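Aminotransferase class-III (Sphaerobacter thermophilus DSM 20745, PDB 6K8H) is an omega-transaminase of the class-III aminotransferase family, built around the large mixed beta-sheet of the PLP-dependent aminotransferase fold. Local coordinates at residues B[147-152]-B[163-168]; B[175-180]-B[206-211]; B[197-202]-B[219-224]; B[229-234]-B[382-387]. One frame throughout, in Å; residues are numbered along the deposited sequence.

Contact 1. Residues B[147-152]-B[163-168]; sequences IAKFDG and VSTQSS
At the end of strand 146-150, in the central seven-stranded sheet of the aminotransferase fold, Lys149, Asp151 and Gly152 hold the loop that follows helix 159-162. Lys149 sends its chain toward the loop, with CG between the backbone N and the carbonyl carbon (chi1 60°). A bend at chi3 brings Lys149 NZ to Val163 O at 2.7 Å, tilted from the carbonyl plane. Ala161 O and Cys153 O also accept from this ammonium, so three backbone carbonyls grip the buried charge, and the nearby helix end probably helps to stabilise it. Further along, the backbone takes over: Gly152 N donates to Ser164 O at 2.8 Å, and Gly152 CA makes a CA-H...O contact of 3.2 Å with Thr165 O. Asp151 reaches further along the segment, to Ser167, with its carboxylate. Its OD2 accepts from Tyr386 OH and from Ser167 OG, the latter bond so short that its exact length is doubtful; Arg387 also bonds Ser167 OG. Asp151 OD1 accepts a hydrogen bond from a water (2.7 Å) that in turn accepts from Ser168 N at 2.9 Å. Ser164 OG turns elsewhere, bonding to Val178 O and Thr180 N. Strand 146-150 runs between strands 194-197 and 216-221, with Ala148 and Phe150 touching both, while Val163 packs on helix 188-192 and Ser164 on Val196 of strand 194-197.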
loop_
_atom_site.group_PDB
_atom_site.type_symbol
_atom_site.label_atom_id
_atom_site.label_comp_id
_atom_site.label_asym_id
_atom_site.label_seq_id
_atom_site.Cartn_x
_atom_site.Cartn_y
_atom_site.Cartn_z
ATOM N N ILE B 147 -4.945 14.408 14.999
ATOM C CA ILE B 147 -3.618 14.697 14.482
ATOM C C ILE B 147 -3.620 16.102 13.899
ATOM O O ILE B 147 -4.664 16.666 13.568
ATOM C CB ILE B 147 -3.165 13.684 13.407
ATOM C CG1 ILE B 147 -3.907 13.963 12.096
ATOM C CG2 ILE B 147 -3.382 12.249 13.900
ATOM C CD1 ILE B 147 -3.364 13.229 10.896
ATOM N N ALA B 148 -2.422 16.660 13.774
ATOM C CA ALA B 148 -2.213 17.943 13.129
ATOM C C ALA B 148 -1.332 17.733 11.909
ATOM O O ALA B 148 -0.398 16.926 11.940
ATOM C CB ALA B 148 -1.567 18.952 14.087
ATOM N N LYS B 149 -1.652 18.445 10.839
ATOM C CA LYS B 149 -0.814 18.493 9.636
ATOM C C LYS B 149 -0.843 19.913 9.099
ATOM O O LYS B 149 -1.563 20.765 9.615
ATOM C CB LYS B 149 -1.281 17.501 8.571
ATOM C CG LYS B 149 -2.705 17.752 8.104
ATOM C CD LYS B 149 -2.946 17.031 6.806
ATOM C CE LYS B 149 -2.228 17.712 5.668
ATOM N NZ LYS B 149 -2.732 17.222 4.355
ATOM N N PHE B 150 -0.075 20.174 8.045
ATOM C CA PHE B 150 0.097 21.528 7.535
ATOM C C PHE B 150 -0.693 21.746 6.245
ATOM O O PHE B 150 -0.726 20.883 5.365
ATOM C CB PHE B 150 1.590 21.837 7.349
ATOM C CG PHE B 150 2.317 21.970 8.662
ATOM C CD1 PHE B 150 2.779 20.850 9.337
ATOM C CD2 PHE B 150 2.445 23.213 9.270
ATOM C CE1 PHE B 150 3.405 20.967 10.581
ATOM C CE2 PHE B 150 3.076 23.340 10.504
ATOM C CZ PHE B 150 3.560 22.212 11.159
ATOM N N ASP B 151 -1.323 22.917 6.162
ATOM C CA ASP B 151 -2.166 23.301 5.034
ATOM C C ASP B 151 -1.431 23.168 3.702
ATOM O O ASP B 151 -0.272 23.579 3.565
ATOM C CB ASP B 151 -2.626 24.741 5.239
ATOM C CG ASP B 151 -3.810 25.103 4.384
ATOM O OD1 ASP B 151 -4.591 24.202 4.032
ATOM O OD2 ASP B 151 -3.984 26.297 4.077
ATOM N N GLY B 152 -2.106 22.580 2.718
ATOM C CA GLY B 152 -1.566 22.492 1.374
ATOM C C GLY B 152 -0.527 21.417 1.158
ATOM O O GLY B 152 0.119 21.403 0.100
ATOM N N VAL B 163 -6.438 15.519 4.502
ATOM C CA VAL B 163 -7.258 16.707 4.749
ATOM C C VAL B 163 -6.453 17.958 4.413
ATOM O O VAL B 163 -5.282 18.073 4.784
ATOM C CB VAL B 163 -7.750 16.727 6.209
ATOM C CG1 VAL B 163 -8.239 18.126 6.596
ATOM C CG2 VAL B 163 -8.860 15.715 6.420
ATOM N N SER B 164 -7.060 18.879 3.655
ATOM C CA SER B 164 -6.419 20.138 3.265
ATOM C C SER B 164 -5.169 19.925 2.407
ATOM O O SER B 164 -4.254 20.753 2.426
ATOM C CB SER B 164 -6.088 21.018 4.481
ATOM O OG SER B 164 -7.268 21.471 5.119
ATOM N N THR B 165 -5.096 18.826 1.645
ATOM C CA THR B 165 -3.986 18.680 0.701
ATOM C C THR B 165 -3.964 19.851 -0.281
ATOM O O THR B 165 -2.898 20.366 -0.633
ATOM C CB THR B 165 -4.084 17.360 -0.063
ATOM O OG1 THR B 165 -3.915 16.261 0.834
ATOM C CG2 THR B 165 -3.002 17.299 -1.141
ATOM N N GLN B 166 -5.136 20.289 -0.714
ATOM C CA GLN B 166 -5.296 21.553 -1.416
ATOM C C GLN B 166 -5.918 22.543 -0.439
ATOM O O GLN B 166 -7.040 22.328 0.036
ATOM C CB GLN B 166 -6.158 21.382 -2.670
ATOM C CG GLN B 166 -6.808 22.664 -3.127
ATOM C CD GLN B 166 -7.101 22.676 -4.603
ATOM O OE1 GLN B 166 -6.683 21.777 -5.339
ATOM N NE2 GLN B 166 -7.826 23.699 -5.053
ATOM N N SER B 167 -5.178 23.596 -0.113
ATOM C CA SER B 167 -5.689 24.630 0.778
ATOM C C SER B 167 -6.968 25.245 0.202
ATOM O O SER B 167 -7.126 25.383 -1.015
ATOM C CB SER B 167 -4.630 25.711 1.003
ATOM O OG SER B 167 -5.080 26.662 1.948
ATOM N N SER B 168 -7.900 25.593 1.102
ATOM C CA SER B 168 -9.018 26.455 0.721
ATOM C C SER B 168 -8.561 27.759 0.084
ATOM O O SER B 168 -9.297 28.343 -0.719
ATOM C CB SER B 168 -9.912 26.720 1.936
ATOM O OG SER B 168 -9.379 27.748 2.752
HETATM O O HOH W 1 -7.063 25.147 3.828
#

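Contact 2. Residues B[175-180]-B[206-211]; sequences GFPVAT and ERLIEQ
Phe176, in the long loop before helix 188-192, lies against helix 202-211, the helical arm of the beta-alpha-beta crossover that links parallel strands 194-197 and 216-221. Its chi1 of -63° sets CG beside the backbone N and sends the ring toward the helix. Along the helix, Glu206 comes first, in a salt bridge with Arg240. Arg207 follows, its chain bent at chi3 so that the guanidinium reaches the outer end of the Phe176 ring obliquely. The two planes stand 44° apart. Phe176 CE1 lies over one face of the guanidinium, offset toward its rim, and Arg207 NH1 comes within 3.5 Å of Phe176 CZ. A salt bridge from Arg207 NH2 to Asp203, one turn back in the same helix, helps to fix the charged group there. Leu208, the buried residue of the contact, carries the apolar packing. Leu208 CD2 lies over one face of the ring, 3.6 Å from Phe176 CD2, while Leu208 CD1 sits on the same side but just past the rim, 3.5 Å from Phe176 CD1; CD1 of Leu208 also reaches Pro177 CD at 4.3 Å. Ile209 points to helix 235-248 instead, packing on Leu241 and Ile244. Gln211, a turn on from Arg207, brings NE2 obliquely to the ring, 4.2 Å from Phe176 CE2. Between the methyls of Leu208, its CG makes a CH-pi contact 3.7 Å from the Phe176 ring centroid, 11° off the normal.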
loop_
_atom_site.group_PDB
_atom_site.type_symbol
_atom_site.label_atom_id
_atom_site.label_comp_id
_atom_site.label_asym_id
_atom_site.label_seq_id
_atom_site.Cartn_x
_atom_site.Cartn_y
_atom_site.Cartn_z
ATOM N N GLY B 175 -8.636 33.210 11.684
ATOM C CA GLY B 175 -7.352 33.494 11.079
ATOM C C GLY B 175 -6.461 32.292 10.839
ATOM O O GLY B 175 -5.334 32.466 10.355
ATOM N N PHE B 176 -6.930 31.081 11.137
ATOM C CA PHE B 176 -6.170 29.853 10.963
ATOM C C PHE B 176 -6.595 29.151 9.680
ATOM O O PHE B 176 -7.660 29.444 9.124
ATOM C CB PHE B 176 -6.391 28.920 12.159
ATOM C CG PHE B 176 -5.907 29.483 13.464
ATOM C CD1 PHE B 176 -4.608 29.947 13.592
ATOM C CD2 PHE B 176 -6.759 29.552 14.562
ATOM C CE1 PHE B 176 -4.161 30.465 14.792
ATOM C CE2 PHE B 176 -6.324 30.067 15.770
ATOM C CZ PHE B 176 -5.019 30.528 15.886
ATOM N N PRO B 177 -5.788 28.213 9.175
ATOM C CA PRO B 177 -6.187 27.481 7.968
ATOM C C PRO B 177 -7.458 26.677 8.208
ATOM O O PRO B 177 -7.819 26.362 9.343
ATOM C CB PRO B 177 -4.982 26.570 7.686
ATOM C CG PRO B 177 -3.832 27.238 8.371
ATOM C CD PRO B 177 -4.435 27.831 9.615
ATOM N N VAL B 178 -8.150 26.355 7.104
ATOM C CA VAL B 178 -9.419 25.627 7.107
ATOM C C VAL B 178 -9.162 24.152 6.823
ATOM O O VAL B 178 -8.363 23.812 5.939
ATOM C CB VAL B 178 -10.393 26.210 6.057
ATOM C CG1 VAL B 178 -11.634 25.320 5.900
ATOM C CG2 VAL B 178 -10.801 27.630 6.414
ATOM N N ALA B 179 -9.887 23.289 7.539
ATOM C CA ALA B 179 -9.804 21.840 7.278
ATOM C C ALA B 179 -10.735 21.620 6.087
ATOM O O ALA B 179 -11.952 21.709 6.263
ATOM C CB ALA B 179 -10.259 21.066 8.487
ATOM N N THR B 180 -10.161 21.347 4.921
ATOM C CA THR B 180 -10.962 21.257 3.680
ATOM C C THR B 180 -10.889 19.846 3.103
ATOM O O THR B 180 -9.815 19.224 3.155
ATOM C CB THR B 180 -10.487 22.283 2.645
ATOM O OG1 THR B 180 -10.095 23.478 3.318
ATOM C CG2 THR B 180 -11.555 22.623 1.634
ATOM N N GLU B 206 2.104 27.334 16.925
ATOM C CA GLU B 206 2.142 27.172 18.374
ATOM C C GLU B 206 0.779 27.434 18.995
ATOM O O GLU B 206 0.345 26.683 19.877
ATOM C CB GLU B 206 3.201 28.096 18.979
ATOM C CG GLU B 206 4.624 27.602 18.774
ATOM C CD GLU B 206 5.652 28.400 19.562
ATOM O OE1 GLU B 206 5.376 29.580 19.888
ATOM O OE2 GLU B 206 6.732 27.842 19.858
ATOM N N ARG B 207 0.081 28.482 18.546
ATOM C CA ARG B 207 -1.218 28.782 19.141
ATOM C C ARG B 207 -2.206 27.638 18.912
ATOM O O ARG B 207 -2.967 27.269 19.819
ATOM C CB ARG B 207 -1.768 30.093 18.577
ATOM C CG ARG B 207 -1.051 31.368 19.051
ATOM C CD ARG B 207 -1.727 32.621 18.466
ATOM N NE ARG B 207 -1.261 32.910 17.108
ATOM C CZ ARG B 207 -2.028 33.373 16.116
ATOM N NH1 ARG B 207 -3.323 33.598 16.322
ATOM N NH2 ARG B 207 -1.496 33.606 14.911
ATOM N N LEU B 208 -2.189 27.045 17.712
ATOM C CA LEU B 208 -3.094 25.933 17.430
ATOM C C LEU B 208 -2.727 24.679 18.222
ATOM O O LEU B 208 -3.615 23.986 18.735
ATOM C CB LEU B 208 -3.109 25.644 15.931
ATOM C CG LEU B 208 -4.018 26.585 15.143
ATOM C CD1 LEU B 208 -3.682 26.521 13.656
ATOM C CD2 LEU B 208 -5.479 26.233 15.375
ATOM N N ILE B 209 -1.442 24.359 18.320
ATOM C CA ILE B 209 -1.053 23.156 19.112
ATOM C C ILE B 209 -1.427 23.369 20.586
ATOM O O ILE B 209 -1.990 22.455 21.193
ATOM C CB ILE B 209 0.435 22.828 18.910
ATOM C CG1 ILE B 209 0.673 22.298 17.493
ATOM C CG2 ILE B 209 0.910 21.856 19.972
ATOM C CD1 ILE B 209 2.106 22.255 17.069
ATOM N N GLU B 210 -1.212 24.583 21.085
ATOM C CA GLU B 210 -1.488 24.910 22.505
ATOM C C GLU B 210 -2.979 24.701 22.792
ATOM O O GLU B 210 -3.308 24.070 23.784
ATOM C CB GLU B 210 -1.093 26.368 22.727
ATOM C CG GLU B 210 -0.288 26.575 23.986
ATOM C CD GLU B 210 -1.104 26.208 25.198
ATOM O OE1 GLU B 210 -2.321 26.163 25.054
ATOM O OE2 GLU B 210 -0.524 25.968 26.267
ATOM N N GLN B 211 -3.817 25.149 21.865
ATOM C CA GLN B 211 -5.294 25.090 21.928
ATOM C C GLN B 211 -5.773 23.635 21.944
ATOM O O GLN B 211 -6.764 23.369 22.623
ATOM C CB GLN B 211 -5.837 25.826 20.705
ATOM C CG GLN B 211 -7.343 25.755 20.550
ATOM C CD GLN B 211 -7.863 26.778 19.571
ATOM O OE1 GLN B 211 -9.016 26.726 19.155
ATOM N NE2 GLN B 211 -7.021 27.736 19.221
#

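Contact 3. Residues B[197-202]-B[219-224]; sequences LPFNDI and VLIDPN
With CG trans to the backbone nitrogen (chi1 -166°) and chi2 at 81°, Phe199 drives its ring toward the end of strand 216-221. There Phe199 CE1 meets the CD1 methyl of Ile221 at 3.8 Å, the two side chains crossing at about a right angle. Phe199 CE1 also comes within 3.3 Å of Asp222 O, which approaches the ring obliquely, whereas Pro223 O lies at the ring edge near its plane, 3.9 Å from Phe199 CZ. The outer end of the aromatic ring is thus set against two successive backbone carbonyls. Two residues earlier, Leu197 CD1 packs on Val219 CG1 at 3.9 Å, again with the side chains nearly perpendicular. A type II turn from Pro198 to Asp201 carries Phe199 and is closed by Asp201 N donating to Pro198 O. Asp201 then N-caps helix 202-211 through its OD1, which accepts from Gly204 N. On the other segment Asp222 makes an Asx turn: Asn224 N donates to Asp222 OD1 at 2.9 Å, from the anti side and 27° out of the carboxylate plane. Asp222 belongs to the pocket of (5-hydroxy-4,6-dimethylpyridin-3-yl)methyl dihydrogen phosphate, its side chain about 3 Å from the ligand, so Phe199 packs against the backbone of a pocket residue. In the sheet, strand 146-150 separates strand 194-197 from strand 216-221, and its Phe150 touches Leu197, Val219 and Ile221; helix 235-248 lies against the latter two through Thr245 and Leu241.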
loop_
_atom_site.group_PDB
_atom_site.type_symbol
_atom_site.label_atom_id
_atom_site.label_comp_id
_atom_site.label_asym_id
_atom_site.label_seq_id
_atom_site.Cartn_x
_atom_site.Cartn_y
_atom_site.Cartn_z
ATOM N N LEU B 197 -2.405 23.345 10.404
ATOM C CA LEU B 197 -1.411 24.311 10.839
ATOM C C LEU B 197 -0.829 25.067 9.652
ATOM O O LEU B 197 -0.858 24.589 8.514
ATOM C CB LEU B 197 -0.274 23.614 11.600
ATOM C CG LEU B 197 -0.661 22.592 12.675
ATOM C CD1 LEU B 197 0.548 21.780 13.086
ATOM C CD2 LEU B 197 -1.262 23.297 13.868
ATOM N N PRO B 198 -0.295 26.271 9.887
ATOM C CA PRO B 198 0.368 27.020 8.802
ATOM C C PRO B 198 1.864 26.736 8.689
ATOM O O PRO B 198 2.626 27.025 9.625
ATOM C CB PRO B 198 0.109 28.483 9.185
ATOM C CG PRO B 198 -0.015 28.466 10.698
ATOM C CD PRO B 198 -0.528 27.089 11.090
ATOM N N PHE B 199 2.303 26.189 7.546
ATOM C CA PHE B 199 3.712 25.830 7.390
ATOM C C PHE B 199 4.586 27.082 7.475
ATOM O O PHE B 199 4.248 28.131 6.921
ATOM C CB PHE B 199 3.926 25.094 6.059
ATOM C CG PHE B 199 5.265 24.393 5.935
ATOM C CD1 PHE B 199 5.476 23.146 6.517
ATOM C CD2 PHE B 199 6.308 24.980 5.234
ATOM C CE1 PHE B 199 6.696 22.484 6.391
ATOM C CE2 PHE B 199 7.532 24.325 5.116
ATOM C CZ PHE B 199 7.723 23.076 5.701
ATOM N N ASN B 200 5.689 26.984 8.227
ATOM C CA ASN B 200 6.669 28.076 8.367
ATOM C C ASN B 200 6.074 29.329 9.013
ATOM O O ASN B 200 6.546 30.450 8.787
ATOM C CB ASN B 200 7.311 28.443 7.023
ATOM C CG ASN B 200 8.650 27.773 6.820
ATOM O OD1 ASN B 200 9.371 27.505 7.780
ATOM N ND2 ASN B 200 8.991 27.491 5.565
ATOM N N ASP B 201 5.030 29.163 9.818
ATOM C CA ASP B 201 4.436 30.252 10.587
ATOM C C ASP B 201 4.385 29.727 12.022
ATOM O O ASP B 201 3.416 29.075 12.430
ATOM C CB ASP B 201 3.064 30.622 10.001
ATOM C CG ASP B 201 2.240 31.529 10.905
ATOM O OD1 ASP B 201 2.687 31.891 12.015
ATOM O OD2 ASP B 201 1.115 31.873 10.481
ATOM N N ILE B 202 5.450 29.987 12.785
ATOM C CA ILE B 202 5.570 29.321 14.079
ATOM C C ILE B 202 4.549 29.870 15.069
ATOM O O ILE B 202 4.066 29.139 15.936
ATOM C CB ILE B 202 7.012 29.418 14.620
ATOM C CG1 ILE B 202 7.189 28.534 15.870
ATOM C CG2 ILE B 202 7.385 30.854 14.936
ATOM C CD1 ILE B 202 6.741 27.091 15.685
ATOM N N VAL B 219 1.809 15.491 15.364
ATOM C CA VAL B 219 1.957 16.503 14.316
ATOM C C VAL B 219 2.744 15.861 13.177
ATOM O O VAL B 219 3.854 15.356 13.389
ATOM C CB VAL B 219 2.679 17.766 14.812
ATOM C CG1 VAL B 219 2.928 18.713 13.632
ATOM C CG2 VAL B 219 1.908 18.472 15.915
ATOM N N LEU B 220 2.181 15.880 11.975
ATOM C CA LEU B 220 2.814 15.295 10.800
ATOM C C LEU B 220 3.327 16.427 9.925
ATOM O O LEU B 220 2.572 17.352 9.608
ATOM C CB LEU B 220 1.813 14.420 10.043
ATOM C CG LEU B 220 2.093 13.933 8.630
ATOM C CD1 LEU B 220 3.112 12.802 8.678
ATOM C CD2 LEU B 220 0.777 13.493 8.017
ATOM N N ILE B 221 4.607 16.377 9.556
ATOM C CA ILE B 221 5.207 17.476 8.807
ATOM C C ILE B 221 6.171 16.935 7.755
ATOM O O ILE B 221 7.019 16.090 8.056
ATOM C CB ILE B 221 5.924 18.472 9.737
ATOM C CG1 ILE B 221 6.489 19.626 8.910
ATOM C CG2 ILE B 221 6.980 17.761 10.591
ATOM C CD1 ILE B 221 7.074 20.750 9.753
ATOM N N ASP B 222 6.024 17.416 6.516
ATOM C CA ASP B 222 7.006 17.203 5.459
ATOM C C ASP B 222 8.060 18.300 5.555
ATOM O O ASP B 222 7.724 19.475 5.363
ATOM C CB ASP B 222 6.309 17.234 4.104
ATOM C CG ASP B 222 7.243 17.032 2.921
ATOM O OD1 ASP B 222 8.457 17.332 3.007
ATOM O OD2 ASP B 222 6.728 16.581 1.861
ATOM N N PRO B 223 9.349 17.971 5.786
ATOM C CA PRO B 223 10.396 18.982 5.987
ATOM C C PRO B 223 10.598 19.928 4.792
ATOM O O PRO B 223 10.973 21.054 5.010
ATOM C CB PRO B 223 11.679 18.179 6.253
ATOM C CG PRO B 223 11.202 16.780 6.571
ATOM C CD PRO B 223 9.886 16.615 5.843
ATOM N N ASN B 224 10.462 19.410 3.570
ATOM C CA ASN B 224 10.630 20.229 2.339
ATOM C C ASN B 224 9.477 19.894 1.387
ATOM O O ASN B 224 9.735 19.264 0.356
ATOM C CB ASN B 224 12.004 19.968 1.720
ATOM C CG ASN B 224 12.492 21.085 0.824
ATOM O OD1 ASN B 224 11.802 22.081 0.628
ATOM N ND2 ASN B 224 13.690 20.924 0.287
#

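Contact 4. Residues B[229-234]-B[382-387]; sequences GLYPAE and PLADYR
Tyr231 and Leu383 bring the two backbones closest, their CA atoms 6.5 Å apart, where a type I turn from Pro382 to Asp385 abuts the loop leading to helix 235-248. Tyr231 points straight across, its CG trans to the backbone N (chi1 -180°), and its ring lies along the turn. Over one face sits Ala384 N, 3.9 Å above the plane and offset toward the rim. Tyr231 CE2 touches Ala384 CA at 3.6 Å, and the Ala384 CB methyl is near the same carbon. At the root of the side chain, Tyr231 CB packs on Leu383 CB at 4.0 Å. The phenol is tied back into its own segment: Tyr231 OH donates to Glu234 OE2 at 2.5 Å, meeting the anti lone pair of OE2, with that oxygen at the ring edge and in its plane. This bond probably limits swinging of the ring, and it leaves Glu234 OE2 against Ala384 CB at 3.6 Å. Glu234 stands at the N-cap position of helix 235-248, its own N held by Asn200 OD1. The positive phi of Gly229 (90°) favours glycine, and its bare backbone comes close to Leu383, with Gly229 O 4.3 Å from Leu383 CD1; that carbonyl accepts from Thr368 OG1. Leu383 itself is wedged against Gln366 and Thr368 of strand 366-370 and His377 of strand 373-377. The contact thus joins the loop between strand 216-221 and helix 235-248 to the small antiparallel sheet, consistent with the large-to-small-domain interface of fold type I aminotransferases.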
loop_
_atom_site.group_PDB
_atom_site.type_symbol
_atom_site.label_atom_id
_atom_site.label_comp_id
_atom_site.label_asym_id
_atom_site.label_seq_id
_atom_site.Cartn_x
_atom_site.Cartn_y
_atom_site.Cartn_z
ATOM N N GLY B 229 6.173 24.403 -2.969
ATOM C CA GLY B 229 7.274 25.002 -3.697
ATOM C C GLY B 229 8.665 24.541 -3.317
ATOM O O GLY B 229 9.640 25.192 -3.716
ATOM N N LEU B 230 8.800 23.452 -2.555
ATOM C CA LEU B 230 10.125 22.928 -2.178
ATOM C C LEU B 230 10.945 23.991 -1.454
ATOM O O LEU B 230 12.132 24.185 -1.719
ATOM C CB LEU B 230 10.899 22.392 -3.395
ATOM C CG LEU B 230 11.967 21.326 -3.124
ATOM C CD1 LEU B 230 11.292 20.037 -2.631
ATOM C CD2 LEU B 230 12.811 21.037 -4.342
ATOM N N TYR B 231 10.307 24.683 -0.525
ATOM C CA TYR B 231 11.022 25.571 0.375
ATOM C C TYR B 231 10.976 24.958 1.767
ATOM O O TYR B 231 9.879 24.737 2.300
ATOM C CB TYR B 231 10.409 26.970 0.374
ATOM C CG TYR B 231 11.123 27.929 1.284
ATOM C CD1 TYR B 231 12.326 28.509 0.909
ATOM C CD2 TYR B 231 10.604 28.237 2.531
ATOM C CE1 TYR B 231 12.983 29.386 1.754
ATOM C CE2 TYR B 231 11.245 29.103 3.373
ATOM C CZ TYR B 231 12.433 29.675 2.986
ATOM O OH TYR B 231 13.062 30.542 3.847
ATOM N N PRO B 232 12.124 24.668 2.376
ATOM C CA PRO B 232 12.142 23.846 3.590
ATOM C C PRO B 232 11.595 24.566 4.812
ATOM O O PRO B 232 11.530 25.798 4.881
ATOM C CB PRO B 232 13.628 23.518 3.781
ATOM C CG PRO B 232 14.294 23.860 2.479
ATOM C CD PRO B 232 13.475 24.930 1.851
ATOM N N ALA B 233 11.170 23.756 5.785
ATOM C CA ALA B 233 10.893 24.266 7.121
ATOM C C ALA B 233 12.118 25.007 7.643
ATOM O O ALA B 233 13.242 24.486 7.601
ATOM C CB ALA B 233 10.517 23.109 8.058
ATOM N N GLU B 234 11.903 26.250 8.102
ATOM C CA GLU B 234 13.019 27.062 8.562
ATOM C C GLU B 234 13.485 26.584 9.941
ATOM O O GLU B 234 12.686 26.070 10.730
ATOM C CB GLU B 234 12.619 28.541 8.588
ATOM C CG GLU B 234 12.437 29.106 7.172
ATOM C CD GLU B 234 11.907 30.542 7.120
ATOM O OE1 GLU B 234 11.254 30.994 8.090
ATOM O OE2 GLU B 234 12.136 31.216 6.083
ATOM N N PRO B 382 8.209 35.523 -2.090
ATOM C CA PRO B 382 8.903 34.765 -1.035
ATOM C C PRO B 382 8.067 33.566 -0.605
ATOM O O PRO B 382 6.985 33.722 -0.033
ATOM C CB PRO B 382 9.052 35.783 0.099
ATOM C CG PRO B 382 7.957 36.791 -0.134
ATOM C CD PRO B 382 7.640 36.791 -1.601
ATOM N N LEU B 383 8.588 32.365 -0.859
ATOM C CA LEU B 383 7.861 31.142 -0.548
ATOM C C LEU B 383 7.846 30.832 0.942
ATOM O O LEU B 383 7.134 29.909 1.366
ATOM C CB LEU B 383 8.469 29.983 -1.333
ATOM C CG LEU B 383 8.297 30.184 -2.837
ATOM C CD1 LEU B 383 9.379 29.456 -3.616
ATOM C CD2 LEU B 383 6.895 29.716 -3.228
ATOM N N ALA B 384 8.604 31.591 1.740
ATOM C CA ALA B 384 8.534 31.485 3.190
ATOM C C ALA B 384 7.142 31.800 3.714
ATOM O O ALA B 384 6.791 31.365 4.820
ATOM C CB ALA B 384 9.572 32.417 3.828
ATOM N N ASP B 385 6.348 32.554 2.957
ATOM C CA ASP B 385 4.921 32.722 3.211
ATOM C C ASP B 385 4.197 31.740 2.293
ATOM O O ASP B 385 4.084 31.984 1.088
ATOM C CB ASP B 385 4.485 34.168 2.950
ATOM C CG ASP B 385 5.238 35.183 3.819
ATOM O OD1 ASP B 385 5.628 34.837 4.956
ATOM O OD2 ASP B 385 5.444 36.340 3.374
ATOM N N TYR B 386 3.694 30.637 2.867
ATOM C CA TYR B 386 3.339 29.476 2.054
ATOM C C TYR B 386 2.219 29.777 1.070
ATOM O O TYR B 386 2.146 29.159 0.000
ATOM C CB TYR B 386 2.968 28.291 2.964
ATOM C CG TYR B 386 1.560 28.277 3.524
ATOM C CD1 TYR B 386 0.502 27.717 2.805
ATOM C CD2 TYR B 386 1.292 28.772 4.796
ATOM C CE1 TYR B 386 -0.787 27.686 3.328
ATOM C CE2 TYR B 386 0.002 28.742 5.327
ATOM C CZ TYR B 386 -1.028 28.197 4.589
ATOM O OH TYR B 386 -2.310 28.158 5.119
ATOM N N ARG B 387 1.357 30.735 1.390
ATOM C CA ARG B 387 0.255 31.031 0.489
ATOM C C ARG B 387 0.735 31.637 -0.816
ATOM O O ARG B 387 -0.029 31.663 -1.785
ATOM C CB ARG B 387 -0.769 31.928 1.177
ATOM C CG ARG B 387 -1.532 31.193 2.286
ATOM C CD ARG B 387 -2.923 31.747 2.441
ATOM N NE ARG B 387 -3.623 31.225 3.608
ATOM C CZ ARG B 387 -4.421 30.157 3.588
ATOM N NH1 ARG B 387 -4.606 29.489 2.457
ATOM N NH2 ARG B 387 -5.037 29.759 4.696
#

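The contacts cluster around strands 146-150, 194-197 and 216-221 and the loops that leave them. Contact 1 closes first along the chain; contacts 2 and 3 alternate their segments, and contact 4 reaches far ahead to 382-387. Contact 3 lies about 10 Å, centre to centre, from both contact 1 and contact 4, while contacts 2 and 4 are about 18 Å apart. Contacts 1 and 3 share the sheet through neighbouring strands 146-150 and 216-221, and helix 202-211 ties contact 2 to contact 3. Tyr386 and Arg387 extend from contact 4 to Asp151 and Ser167 of contact 1. Contact 3 alone brings in a residue of the ligand pocket; the others join loops around it.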